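Local coordinates for protein putative enoyl-CoA hydratase (Streptomyces avermitilis, PDB 3GKB) that probably acts on coenzyme A thioesters as an enoyl-CoA hydratase of the crotonase-like family, its exact substrate being unestablished, at residues T42-L47 with G99-H104; I56-A61 with A122-A127; G154-L159 with L234-A239. All coordinates share one frame; numbering follows the deposited sequence.

Overall arrangement
Three contacts link the central sheet of this crotonase-like fold to the helices packed around it. Contacts 1 and 2 interleave along the chain, their segments alternating in the order 42-47, 56-61, 99-104 and 122-127, and their centres are about 12 Å apart. Helices 34-48 and 96-103 meet in contact 1; strand 55-60 of the sheet meets helix 120-127 in contact 2. Contact 3 follows later in sequence, joining helices 155-163 and 230-243, with its centre about 19 Å from each of the others. Y158 ties the set together, its hydroxyl reaching E100 while its ring packs against A127. E123 of contact 2 also bonds to G155, so the three contacts are joined directly to one another through side chains and backbone.

Contact 1 of 3, residues T42-L47 with G99-H104; sequences TVLTTL and GELIRH
Leucine packing between two helices, 34-48 and 96-103, with L44 and L101 as its main partners, makes this contact part of the layer beside the central sheet of the crotonase fold. Each helix lies in a chain connection between neighbouring parallel strands, a beta-alpha-beta arrangement, so the two run in nearly the same direction, with segment axes 21° apart and 10.8 Å at closest approach. That spacing is bridged by branched side chains alone. L101 holds CG anti to its backbone nitrogen (chi1 -173°), which carries the CD2 methyl across the gap, where it lies 3.9 Å from L44 CD1 and equally near L44 CB. The L101 methyl is thus seated against both the root and the tip of the opposing leucine, the two side chains slanting across one another. The next residue, I102, adds its CG1, 4.1 Å from L44 CD1. Cutting L101 back to an alanine here removes CG and both methyls, and L44 would probably keep little more than I102 as its neighbour across the helix pair, with a gap opened between them. L44 also rests on I56 and F58 of strand 55-60, which fastens the pair to the sheet. At the more exposed margin T45 spends its hydroxyl on R41 O, and T45 OG1 merely approaches L101 CD1 at 4.5 Å.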
ATOM      1  N   THR B  42      -6.401   9.584 -30.795  1.00 19.57           N
ATOM      2  CA  THR B  42      -5.673  10.366 -31.808  1.00 20.01           C
ATOM      3  C   THR B  42      -4.583  11.239 -31.201  1.00 19.98           C
ATOM      4  O   THR B  42      -3.426  11.211 -31.658  1.00 20.96           O
ATOM      5  CB  THR B  42      -6.635  11.240 -32.653  1.00 20.36           C
ATOM      6  OG1 THR B  42      -7.613  10.396 -33.268  1.00 22.16           O
ATOM      7  CG2 THR B  42      -5.869  11.994 -33.734  1.00 21.86           C
ATOM      8  N   VAL B  43      -4.935  11.998 -30.165  1.00 20.17           N
ATOM      9  CA  VAL B  43      -3.984  12.920 -29.572  1.00 20.10           C
ATOM     10  C   VAL B  43      -2.841  12.179 -28.880  1.00 19.46           C
ATOM     11  O   VAL B  43      -1.681  12.528 -29.091  1.00 19.41           O
ATOM     12  CB  VAL B  43      -4.644  13.903 -28.603  1.00 21.39           C
ATOM     13  CG1 VAL B  43      -3.569  14.720 -27.870  1.00 22.52           C
ATOM     14  CG2 VAL B  43      -5.538  14.829 -29.352  1.00 22.60           C
ATOM     15  N   LEU B  44      -3.149  11.140 -28.109  1.00 17.83           N
ATOM     16  CA  LEU B  44      -2.089  10.417 -27.424  1.00 18.01           C
ATOM     17  C   LEU B  44      -1.196   9.624 -28.378  1.00 18.00           C
ATOM     18  O   LEU B  44       0.007   9.554 -28.183  1.00 18.45           O
ATOM     19  CB  LEU B  44      -2.643   9.530 -26.305  1.00 17.49           C
ATOM     20  CG  LEU B  44      -3.217  10.283 -25.098  1.00 19.26           C
ATOM     21  CD1 LEU B  44      -3.866   9.305 -24.121  1.00 20.72           C
ATOM     22  CD2 LEU B  44      -2.151  11.124 -24.371  1.00 19.73           C
ATOM     23  N   THR B  45      -1.781   9.045 -29.411  1.00 18.59           N
ATOM     24  CA  THR B  45      -0.998   8.300 -30.398  1.00 20.09           C
ATOM     25  C   THR B  45      -0.041   9.255 -31.127  1.00 20.15           C
ATOM     26  O   THR B  45       1.147   8.937 -31.275  1.00 21.46           O
ATOM     27  CB  THR B  45      -1.938   7.550 -31.382  1.00 20.05           C
ATOM     28  OG1 THR B  45      -2.685   6.579 -30.628  1.00 21.55           O
ATOM     29  CG2 THR B  45      -1.151   6.812 -32.446  1.00 22.42           C
ATOM     30  N   THR B  46      -0.528  10.437 -31.505  1.00 20.41           N
ATOM     31  CA  THR B  46       0.310  11.457 -32.132  1.00 21.33           C
ATOM     32  C   THR B  46       1.429  11.920 -31.195  1.00 21.03           C
ATOM     33  O   THR B  46       2.575  12.066 -31.604  1.00 19.87           O
ATOM     34  CB  THR B  46      -0.493  12.677 -32.554  1.00 21.71           C
ATOM     35  OG1 THR B  46      -1.574  12.284 -33.434  1.00 24.62           O
ATOM     36  CG2 THR B  46       0.414  13.707 -33.222  1.00 22.43           C
ATOM     37  N   LEU B  47       1.094  12.176 -29.940  1.00 19.77           N
ATOM     38  CA  LEU B  47       2.121  12.602 -28.985  1.00 19.60           C
ATOM     39  C   LEU B  47       3.180  11.548 -28.733  1.00 20.11           C
ATOM     40  O   LEU B  47       4.353  11.903 -28.567  1.00 19.07           O
ATOM     41  CB  LEU B  47       1.504  13.073 -27.660  1.00 19.30           C
ATOM     42  CG  LEU B  47       0.777  14.423 -27.699  1.00 19.01           C
ATOM     43  CD1 LEU B  47      -0.107  14.626 -26.449  1.00 17.87           C
ATOM     44  CD2 LEU B  47       1.818  15.560 -27.860  1.00 19.16           C
ATOM     45  N   GLY B  99      -7.749   3.755 -20.399  1.00 16.58           N
ATOM     46  CA  GLY B  99      -6.732   3.658 -19.350  1.00 16.28           C
ATOM     47  C   GLY B  99      -5.465   2.931 -19.801  1.00 16.22           C
ATOM     48  O   GLY B  99      -4.352   3.320 -19.454  1.00 16.63           O
ATOM     49  N   GLU B 100      -5.614   1.897 -20.611  1.00 16.27           N
ATOM     50  CA  GLU B 100      -4.446   1.175 -21.089  1.00 17.03           C
ATOM     51  C   GLU B 100      -3.574   2.017 -22.011  1.00 17.09           C
ATOM     52  O   GLU B 100      -2.356   1.920 -21.960  1.00 17.38           O
ATOM     53  CB  GLU B 100      -4.845  -0.174 -21.712  1.00 17.57           C
ATOM     54  CG  GLU B 100      -5.368  -1.154 -20.642  1.00 18.25           C
ATOM     55  CD  GLU B 100      -4.367  -1.372 -19.522  1.00 18.47           C
ATOM     56  OE1 GLU B 100      -3.347  -2.087 -19.715  1.00 16.79           O
ATOM     57  OE2 GLU B 100      -4.591  -0.792 -18.436  1.00 18.05           O
ATOM     58  N   LEU B 101      -4.179   2.889 -22.825  1.00 17.70           N
ATOM     59  CA  LEU B 101      -3.372   3.831 -23.643  1.00 18.26           C
ATOM     60  C   LEU B 101      -2.562   4.769 -22.724  1.00 17.66           C
ATOM     61  O   LEU B 101      -1.356   4.931 -22.875  1.00 17.35           O
ATOM     62  CB  LEU B 101      -4.293   4.617 -24.555  1.00 18.53           C
ATOM     63  CG  LEU B 101      -3.664   5.526 -25.614  1.00 22.41           C
ATOM     64  CD1 LEU B 101      -2.823   4.723 -26.582  1.00 23.69           C
ATOM     65  CD2 LEU B 101      -4.815   6.249 -26.290  1.00 25.67           C
ATOM     66  N   ILE B 102      -3.227   5.336 -21.725  1.00 16.99           N
ATOM     67  CA  ILE B 102      -2.559   6.219 -20.747  1.00 16.20           C
ATOM     68  C   ILE B 102      -1.418   5.484 -20.009  1.00 16.42           C
ATOM     69  O   ILE B 102      -0.294   6.011 -19.859  1.00 16.92           O
ATOM     70  CB  ILE B 102      -3.585   6.795 -19.726  1.00 15.94           C
ATOM     71  CG1 ILE B 102      -4.573   7.739 -20.416  1.00 15.57           C
ATOM     72  CG2 ILE B 102      -2.861   7.538 -18.601  1.00 15.99           C
ATOM     73  CD1 ILE B 102      -5.874   8.031 -19.636  1.00 15.17           C
ATOM     74  N   ARG B 103      -1.706   4.292 -19.518  1.00 16.11           N
ATOM     75  CA  ARG B 103      -0.722   3.538 -18.718  1.00 16.62           C
ATOM     76  C   ARG B 103       0.568   3.234 -19.501  1.00 16.61           C
ATOM     77  O   ARG B 103       1.623   3.119 -18.907  1.00 16.92           O
ATOM     78  CB  ARG B 103      -1.280   2.186 -18.265  1.00 16.76           C
ATOM     79  CG  ARG B 103      -2.218   2.232 -17.066  1.00 17.80           C
ATOM     80  CD  ARG B 103      -2.086   0.984 -16.187  1.00 16.69           C
ATOM     81  NE  ARG B 103      -2.207  -0.250 -16.941  1.00 15.39           N
ATOM     82  CZ  ARG B 103      -1.380  -1.297 -16.897  1.00 18.97           C
ATOM     83  NH1 ARG B 103      -1.635  -2.362 -17.660  1.00 17.62           N
ATOM     84  NH2 ARG B 103      -0.333  -1.327 -16.088  1.00 19.02           N
ATOM     85  N   HIS B 104       0.454   3.065 -20.821  1.00 15.94           N
ATOM     86  CA  HIS B 104       1.608   2.723 -21.672  1.00 16.68           C
ATOM     87  C   HIS B 104       2.221   3.902 -22.448  1.00 16.37           C
ATOM     88  O   HIS B 104       3.135   3.718 -23.278  1.00 15.95           O
ATOM     89  CB  HIS B 104       1.206   1.575 -22.594  1.00 17.41           C
ATOM     90  CG  HIS B 104       0.873   0.326 -21.845  1.00 18.98           C
ATOM     91  ND1 HIS B 104      -0.419  -0.026 -21.533  1.00 20.74           N
ATOM     92  CD2 HIS B 104       1.669  -0.635 -21.320  1.00 20.14           C
ATOM     93  CE1 HIS B 104      -0.405  -1.167 -20.860  1.00 21.66           C
ATOM     94  NE2 HIS B 104       0.850  -1.559 -20.722  1.00 20.39           N
TER

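Contact 2 of 3, residues I56-A61 with A122-A127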
ATOM      1  N   ILE B  56       3.022  15.006 -20.255  1.00 13.99           N
ATOM      2  CA  ILE B  56       1.640  15.380 -20.629  1.00 14.97           C
ATOM      3  C   ILE B  56       0.851  15.640 -19.338  1.00 15.28           C
ATOM      4  O   ILE B  56       0.905  14.831 -18.402  1.00 16.14           O
ATOM      5  CB  ILE B  56       0.937  14.244 -21.404  1.00 14.83           C
ATOM      6  CG1 ILE B  56       1.663  13.976 -22.733  1.00 16.80           C
ATOM      7  CG2 ILE B  56      -0.556  14.578 -21.603  1.00 16.95           C
ATOM      8  CD1 ILE B  56       1.289  12.641 -23.410  1.00 14.18           C
ATOM      9  N   VAL B  57       0.174  16.784 -19.263  1.00 14.71           N
ATOM     10  CA  VAL B  57      -0.654  17.117 -18.105  1.00 13.83           C
ATOM     11  C   VAL B  57      -2.114  17.204 -18.556  1.00 14.23           C
ATOM     12  O   VAL B  57      -2.454  17.980 -19.462  1.00 14.15           O
ATOM     13  CB  VAL B  57      -0.296  18.453 -17.449  1.00 13.98           C
ATOM     14  CG1 VAL B  57      -1.203  18.675 -16.192  1.00 13.09           C
ATOM     15  CG2 VAL B  57       1.184  18.520 -17.040  1.00 14.88           C
ATOM     16  N   PHE B  58      -2.963  16.412 -17.921  1.00 13.89           N
ATOM     17  CA  PHE B  58      -4.392  16.425 -18.180  1.00 13.89           C
ATOM     18  C   PHE B  58      -5.087  17.278 -17.147  1.00 13.81           C
ATOM     19  O   PHE B  58      -4.863  17.109 -15.943  1.00 14.84           O
ATOM     20  CB  PHE B  58      -4.968  15.014 -18.071  1.00 13.83           C
ATOM     21  CG  PHE B  58      -4.383  14.020 -19.021  1.00 14.61           C
ATOM     22  CD1 PHE B  58      -4.892  13.865 -20.291  1.00 18.58           C
ATOM     23  CD2 PHE B  58      -3.353  13.198 -18.634  1.00 17.82           C
ATOM     24  CE1 PHE B  58      -4.372  12.898 -21.157  1.00 17.70           C
ATOM     25  CE2 PHE B  58      -2.832  12.262 -19.505  1.00 19.62           C
ATOM     26  CZ  PHE B  58      -3.355  12.129 -20.775  1.00 18.74           C
ATOM     27  N   SER B  59      -5.949  18.171 -17.620  1.00 14.31           N
ATOM     28  CA  SER B  59      -6.754  18.997 -16.734  1.00 14.98           C
ATOM     29  C   SER B  59      -8.144  19.170 -17.338  1.00 14.64           C
ATOM     30  O   SER B  59      -8.410  18.782 -18.477  1.00 15.77           O
ATOM     31  CB  SER B  59      -6.072  20.352 -16.471  1.00 14.78           C
ATOM     32  OG  SER B  59      -6.049  21.150 -17.650  1.00 16.97           O
ATOM     33  N   SER B  60      -9.058  19.735 -16.569  1.00 15.37           N
ATOM     34  CA  SER B  60     -10.400  19.977 -17.087  1.00 15.74           C
ATOM     35  C   SER B  60     -10.750  21.465 -17.233  1.00 16.62           C
ATOM     36  O   SER B  60     -10.379  22.265 -16.385  1.00 16.51           O
ATOM     37  CB  SER B  60     -11.422  19.350 -16.148  1.00 15.21           C
ATOM     38  OG  SER B  60     -12.731  19.605 -16.615  1.00 15.45           O
ATOM     39  N   ALA B  61     -11.513  21.798 -18.267  1.00 17.32           N
ATOM     40  CA  ALA B  61     -12.102  23.136 -18.411  1.00 18.99           C
ATOM     41  C   ALA B  61     -13.416  23.310 -17.619  1.00 20.15           C
ATOM     42  O   ALA B  61     -13.901  24.439 -17.425  1.00 20.04           O
ATOM     43  CB  ALA B  61     -12.309  23.448 -19.900  1.00 18.75           C
ATOM     44  N   ALA B 122     -12.816   8.184 -13.160  1.00 14.15           N
ATOM     45  CA  ALA B 122     -11.943   7.818 -12.025  1.00 13.97           C
ATOM     46  C   ALA B 122     -10.871   6.833 -12.480  1.00 14.57           C
ATOM     47  O   ALA B 122      -9.734   6.837 -11.977  1.00 14.34           O
ATOM     48  CB  ALA B 122     -12.755   7.221 -10.873  1.00 14.39           C
ATOM     49  N   GLU B 123     -11.231   5.983 -13.436  1.00 14.85           N
ATOM     50  CA  GLU B 123     -10.285   5.065 -14.076  1.00 15.96           C
ATOM     51  C   GLU B 123      -9.165   5.826 -14.781  1.00 16.17           C
ATOM     52  O   GLU B 123      -7.997   5.454 -14.659  1.00 15.51           O
ATOM     53  CB  GLU B 123     -11.019   4.092 -15.033  1.00 16.14           C
ATOM     54  CG  GLU B 123     -11.998   3.157 -14.276  1.00 19.86           C
ATOM     55  CD  GLU B 123     -12.938   2.279 -15.157  1.00 21.69           C
ATOM     56  OE1 GLU B 123     -13.064   1.078 -14.866  1.00 20.68           O
ATOM     57  OE2 GLU B 123     -13.566   2.792 -16.108  1.00 23.74           O
ATOM     58  N   PHE B 124      -9.544   6.893 -15.496  1.00 15.78           N
ATOM     59  CA  PHE B 124      -8.630   7.785 -16.233  1.00 15.58           C
ATOM     60  C   PHE B 124      -7.636   8.398 -15.259  1.00 15.11           C
ATOM     61  O   PHE B 124      -6.399   8.299 -15.442  1.00 14.21           O
ATOM     62  CB  PHE B 124      -9.498   8.853 -16.939  1.00 15.64           C
ATOM     63  CG  PHE B 124      -8.772   9.741 -17.891  1.00 16.80           C
ATOM     64  CD1 PHE B 124      -9.145   9.760 -19.232  1.00 18.21           C
ATOM     65  CD2 PHE B 124      -7.790  10.623 -17.470  1.00 18.77           C
ATOM     66  CE1 PHE B 124      -8.530  10.573 -20.131  1.00 19.60           C
ATOM     67  CE2 PHE B 124      -7.158  11.468 -18.414  1.00 20.20           C
ATOM     68  CZ  PHE B 124      -7.538  11.425 -19.723  1.00 19.28           C
ATOM     69  N   VAL B 125      -8.162   8.930 -14.145  1.00 14.85           N
ATOM     70  CA  VAL B 125      -7.307   9.518 -13.108  1.00 14.09           C
ATOM     71  C   VAL B 125      -6.292   8.505 -12.590  1.00 13.90           C
ATOM     72  O   VAL B 125      -5.104   8.842 -12.468  1.00 13.87           O
ATOM     73  CB  VAL B 125      -8.130  10.122 -11.939  1.00 14.19           C
ATOM     74  CG1 VAL B 125      -7.198  10.569 -10.758  1.00 14.58           C
ATOM     75  CG2 VAL B 125      -9.013  11.295 -12.442  1.00 13.27           C
ATOM     76  N   ALA B 126      -6.738   7.278 -12.285  1.00 13.91           N
ATOM     77  CA  ALA B 126      -5.862   6.273 -11.636  1.00 14.03           C
ATOM     78  C   ALA B 126      -4.823   5.693 -12.596  1.00 13.38           C
ATOM     79  O   ALA B 126      -3.805   5.174 -12.168  1.00 13.64           O
ATOM     80  CB  ALA B 126      -6.703   5.143 -11.046  1.00 14.42           C
ATOM     81  N   ALA B 127      -5.068   5.820 -13.895  1.00 14.33           N
ATOM     82  CA  ALA B 127      -4.220   5.196 -14.935  1.00 14.34           C
ATOM     83  C   ALA B 127      -2.948   6.015 -15.226  1.00 14.12           C
ATOM     84  O   ALA B 127      -1.935   5.469 -15.681  1.00 13.75           O
ATOM     85  CB  ALA B 127      -5.009   5.038 -16.226  1.00 14.37           C
TER
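An edge-to-face aromatic pair, F58 with F124, joins strand 55-60 of the central sheet to helix 120-127 in the crotonase-like core, and it illustrates how one well-placed ring pair can make the contact between two such segments. The ring of F124 stands on the face of F58, with the planes at 88° and the centroids 5.1 Å apart. Two atoms of the F124 rim do the touching: CZ lies 3.6 Å from F58 CD1, while CE2 sits 3.8 Å from F58 CG. The edge is therefore set toward one side of the F58 ring, over the CG-CD1 bond, and is not centred on it. Such a T-shaped meeting directs the weakly positive hydrogens of one ring into the pi cloud of the other.

The torsion of F124 serves this geometry. Its side chain leaves the helix with CG anti to the backbone nitrogen (chi1 -172°), which swings the ring out toward the strand although the CB bond itself does not point there. The CB bond of F58 already points at the helix from its strand. On the opposite face of the F58 ring, toward the rim, lies I56 CG2, 3.8 Å above the ring plane, so a methyl and an aromatic edge flank the ring. Around this pair, F58 also packs on I22, T109 and V111 of the neighbouring strands, and F124 on V98 and I102 of helix 96-103. The result is a buried, largely apolar seam between a parallel sheet strand and an adjoining helix, as expected of the layered alpha/beta core of the crotonase fold.

Contact 3 of 3, residues G154-L159 with L234-A239; sequences GGTQYL and LGENDA
E236 spreads its carboxylate over the first residues of helix 155-163 and receives three hydrogen bonds from them. OE1 takes the backbone N of G154, the N-cap residue, on its syn lone pair at 2.8 Å. OE2 is gripped twice: T156 N lies 3.0 Å away nearly along the C-O axis, and T156 OG1 donates to the anti lone pair of OE2 at a very short 2.5 Å. OE1 has a further partner in Q96 NE2, so both oxygens of this buried acid are engaged. The positive end of the helix dipole would probably favour its charged form.

These residues belong to the glycine-rich GGTQ sequence familiar from enoyl-CoA hydratases, and the backbone of G154 (phi 107°) is one that calls for glycine. The extended E236 chain, with CG anti to its backbone nitrogen (chi1 170°), reaches across to the other helix, the two segment axes running at 139° to each other. Q157 NE2 donates to T156 OG1 at 2.9 Å, steadying that hydroxyl from a second direction, and also bonds to S223 O of the second subunit. Beyond this, D238 and A239 pack on R222 of that second subunit.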
ATOM      1  N   GLY B 154     -10.968  -0.945 -16.318  1.00 16.65           N
ATOM      2  CA  GLY B 154      -9.679  -1.163 -15.661  1.00 15.77           C
ATOM      3  C   GLY B 154      -9.698  -0.817 -14.175  1.00 15.52           C
ATOM      4  O   GLY B 154      -8.786  -1.199 -13.446  1.00 15.69           O
ATOM      5  N   GLY B 155     -10.737  -0.105 -13.735  1.00 14.85           N
ATOM      6  CA  GLY B 155     -10.816   0.447 -12.382  1.00 15.63           C
ATOM      7  C   GLY B 155     -10.625  -0.551 -11.258  1.00 15.64           C
ATOM      8  O   GLY B 155      -9.965  -0.229 -10.246  1.00 15.85           O
ATOM      9  N   THR B 156     -11.196  -1.751 -11.411  1.00 14.94           N
ATOM     10  CA  THR B 156     -11.046  -2.760 -10.358  1.00 15.21           C
ATOM     11  C   THR B 156      -9.558  -3.131 -10.197  1.00 14.35           C
ATOM     12  O   THR B 156      -9.057  -3.279  -9.078  1.00 14.14           O
ATOM     13  CB  THR B 156     -11.876  -4.035 -10.606  1.00 15.24           C
ATOM     14  OG1 THR B 156     -11.415  -4.711 -11.770  1.00 16.19           O
ATOM     15  CG2 THR B 156     -13.383  -3.730 -10.703  1.00 16.68           C
ATOM     16  N   GLN B 157      -8.848  -3.201 -11.327  1.00 14.94           N
ATOM     17  CA  GLN B 157      -7.442  -3.562 -11.302  1.00 14.85           C
ATOM     18  C   GLN B 157      -6.510  -2.426 -10.907  1.00 14.00           C
ATOM     19  O   GLN B 157      -5.511  -2.659 -10.187  1.00 13.46           O
ATOM     20  CB  GLN B 157      -7.026  -4.185 -12.634  1.00 14.20           C
ATOM     21  CG  GLN B 157      -7.944  -5.357 -13.063  1.00 16.07           C
ATOM     22  CD  GLN B 157      -8.049  -6.431 -11.972  1.00 15.75           C
ATOM     23  OE1 GLN B 157      -7.058  -7.041 -11.612  1.00 17.53           O
ATOM     24  NE2 GLN B 157      -9.237  -6.607 -11.403  1.00 16.59           N
ATOM     25  N   TYR B 158      -6.815  -1.209 -11.360  1.00 14.20           N
ATOM     26  CA  TYR B 158      -6.036  -0.060 -10.949  1.00 14.05           C
ATOM     27  C   TYR B 158      -6.162   0.134  -9.429  1.00 14.22           C
ATOM     28  O   TYR B 158      -5.179   0.397  -8.749  1.00 15.47           O
ATOM     29  CB  TYR B 158      -6.444   1.202 -11.699  1.00 13.76           C
ATOM     30  CG  TYR B 158      -6.393   1.094 -13.227  1.00 14.79           C
ATOM     31  CD1 TYR B 158      -5.639   0.100 -13.882  1.00 16.00           C
ATOM     32  CD2 TYR B 158      -7.112   1.986 -14.005  1.00 16.51           C
ATOM     33  CE1 TYR B 158      -5.594   0.038 -15.268  1.00 17.86           C
ATOM     34  CE2 TYR B 158      -7.100   1.920 -15.365  1.00 17.51           C
ATOM     35  CZ  TYR B 158      -6.324   0.973 -16.012  1.00 18.28           C
ATOM     36  OH  TYR B 158      -6.335   0.938 -17.396  1.00 17.45           O
ATOM     37  N   LEU B 159      -7.372  -0.022  -8.912  1.00 13.82           N
ATOM     38  CA  LEU B 159      -7.592   0.017  -7.457  1.00 13.90           C
ATOM     39  C   LEU B 159      -6.895  -1.126  -6.775  1.00 13.78           C
ATOM     40  O   LEU B 159      -6.204  -0.910  -5.776  1.00 13.94           O
ATOM     41  CB  LEU B 159      -9.087  -0.042  -7.128  1.00 13.20           C
ATOM     42  CG  LEU B 159      -9.822   1.301  -7.351  1.00 13.87           C
ATOM     43  CD1 LEU B 159     -11.330   1.079  -7.486  1.00 14.16           C
ATOM     44  CD2 LEU B 159      -9.532   2.280  -6.187  1.00 14.21           C
ATOM     45  N   LEU B 234      -8.742  -9.173 -18.088  1.00 16.53           N
ATOM     46  CA  LEU B 234      -9.639 -10.185 -18.639  1.00 16.71           C
ATOM     47  C   LEU B 234     -10.733 -10.625 -17.644  1.00 16.98           C
ATOM     48  O   LEU B 234     -11.912 -10.738 -18.015  1.00 16.50           O
ATOM     49  CB  LEU B 234      -8.846 -11.386 -19.171  1.00 17.86           C
ATOM     50  CG  LEU B 234      -8.128 -11.129 -20.512  1.00 19.15           C
ATOM     51  CD1 LEU B 234      -7.089 -12.192 -20.782  1.00 22.83           C
ATOM     52  CD2 LEU B 234      -9.162 -11.017 -21.669  1.00 21.28           C
ATOM     53  N   GLY B 235     -10.338 -10.888 -16.393  1.00 17.94           N
ATOM     54  CA  GLY B 235     -11.290 -11.254 -15.341  1.00 17.36           C
ATOM     55  C   GLY B 235     -12.344 -10.180 -15.070  1.00 17.10           C
ATOM     56  O   GLY B 235     -13.539 -10.489 -14.889  1.00 15.73           O
ATOM     57  N   GLU B 236     -11.904  -8.925 -15.078  1.00 15.99           N
ATOM     58  CA  GLU B 236     -12.811  -7.804 -14.892  1.00 16.21           C
ATOM     59  C   GLU B 236     -13.781  -7.731 -16.053  1.00 16.10           C
ATOM     60  O   GLU B 236     -14.974  -7.576 -15.836  1.00 15.68           O
ATOM     61  CB  GLU B 236     -12.051  -6.471 -14.687  1.00 16.19           C
ATOM     62  CG  GLU B 236     -12.936  -5.225 -14.715  1.00 16.52           C
ATOM     63  CD  GLU B 236     -12.152  -3.935 -14.908  1.00 21.45           C
ATOM     64  OE1 GLU B 236     -12.115  -3.470 -16.073  1.00 19.79           O
ATOM     65  OE2 GLU B 236     -11.559  -3.403 -13.917  1.00 19.28           O
ATOM     66  N   ASN B 237     -13.269  -7.851 -17.284  1.00 16.64           N
ATOM     67  CA  ASN B 237     -14.116  -7.833 -18.456  1.00 15.99           C
ATOM     68  C   ASN B 237     -15.226  -8.883 -18.408  1.00 15.74           C
ATOM     69  O   ASN B 237     -16.393  -8.586 -18.750  1.00 15.01           O
ATOM     70  CB  ASN B 237     -13.297  -8.032 -19.727  1.00 16.97           C
ATOM     71  CG  ASN B 237     -14.168  -8.103 -20.937  1.00 17.64           C
ATOM     72  OD1 ASN B 237     -14.759  -7.101 -21.353  1.00 17.76           O
ATOM     73  ND2 ASN B 237     -14.373  -9.320 -21.436  1.00 16.80           N
ATOM     74  N   ASP B 238     -14.870 -10.098 -17.991  1.00 16.42           N
ATOM     75  CA  ASP B 238     -15.828 -11.206 -17.935  1.00 17.75           C
ATOM     76  C   ASP B 238     -16.916 -10.913 -16.893  1.00 17.05           C
ATOM     77  O   ASP B 238     -18.113 -11.164 -17.115  1.00 17.73           O
ATOM     78  CB  ASP B 238     -15.118 -12.519 -17.585  1.00 18.31           C
ATOM     79  CG  ASP B 238     -14.263 -13.041 -18.723  1.00 23.60           C
ATOM     80  OD1 ASP B 238     -14.481 -12.623 -19.880  1.00 29.42           O
ATOM     81  OD2 ASP B 238     -13.356 -13.855 -18.468  1.00 28.44           O
ATOM     82  N   ALA B 239     -16.487 -10.414 -15.741  1.00 16.53           N
ATOM     83  CA  ALA B 239     -17.411 -10.106 -14.657  1.00 16.87           C
ATOM     84  C   ALA B 239     -18.330  -8.956 -15.052  1.00 16.33           C
ATOM     85  O   ALA B 239     -19.531  -9.009 -14.802  1.00 16.79           O
ATOM     86  CB  ALA B 239     -16.632  -9.771 -13.364  1.00 16.61           C
TER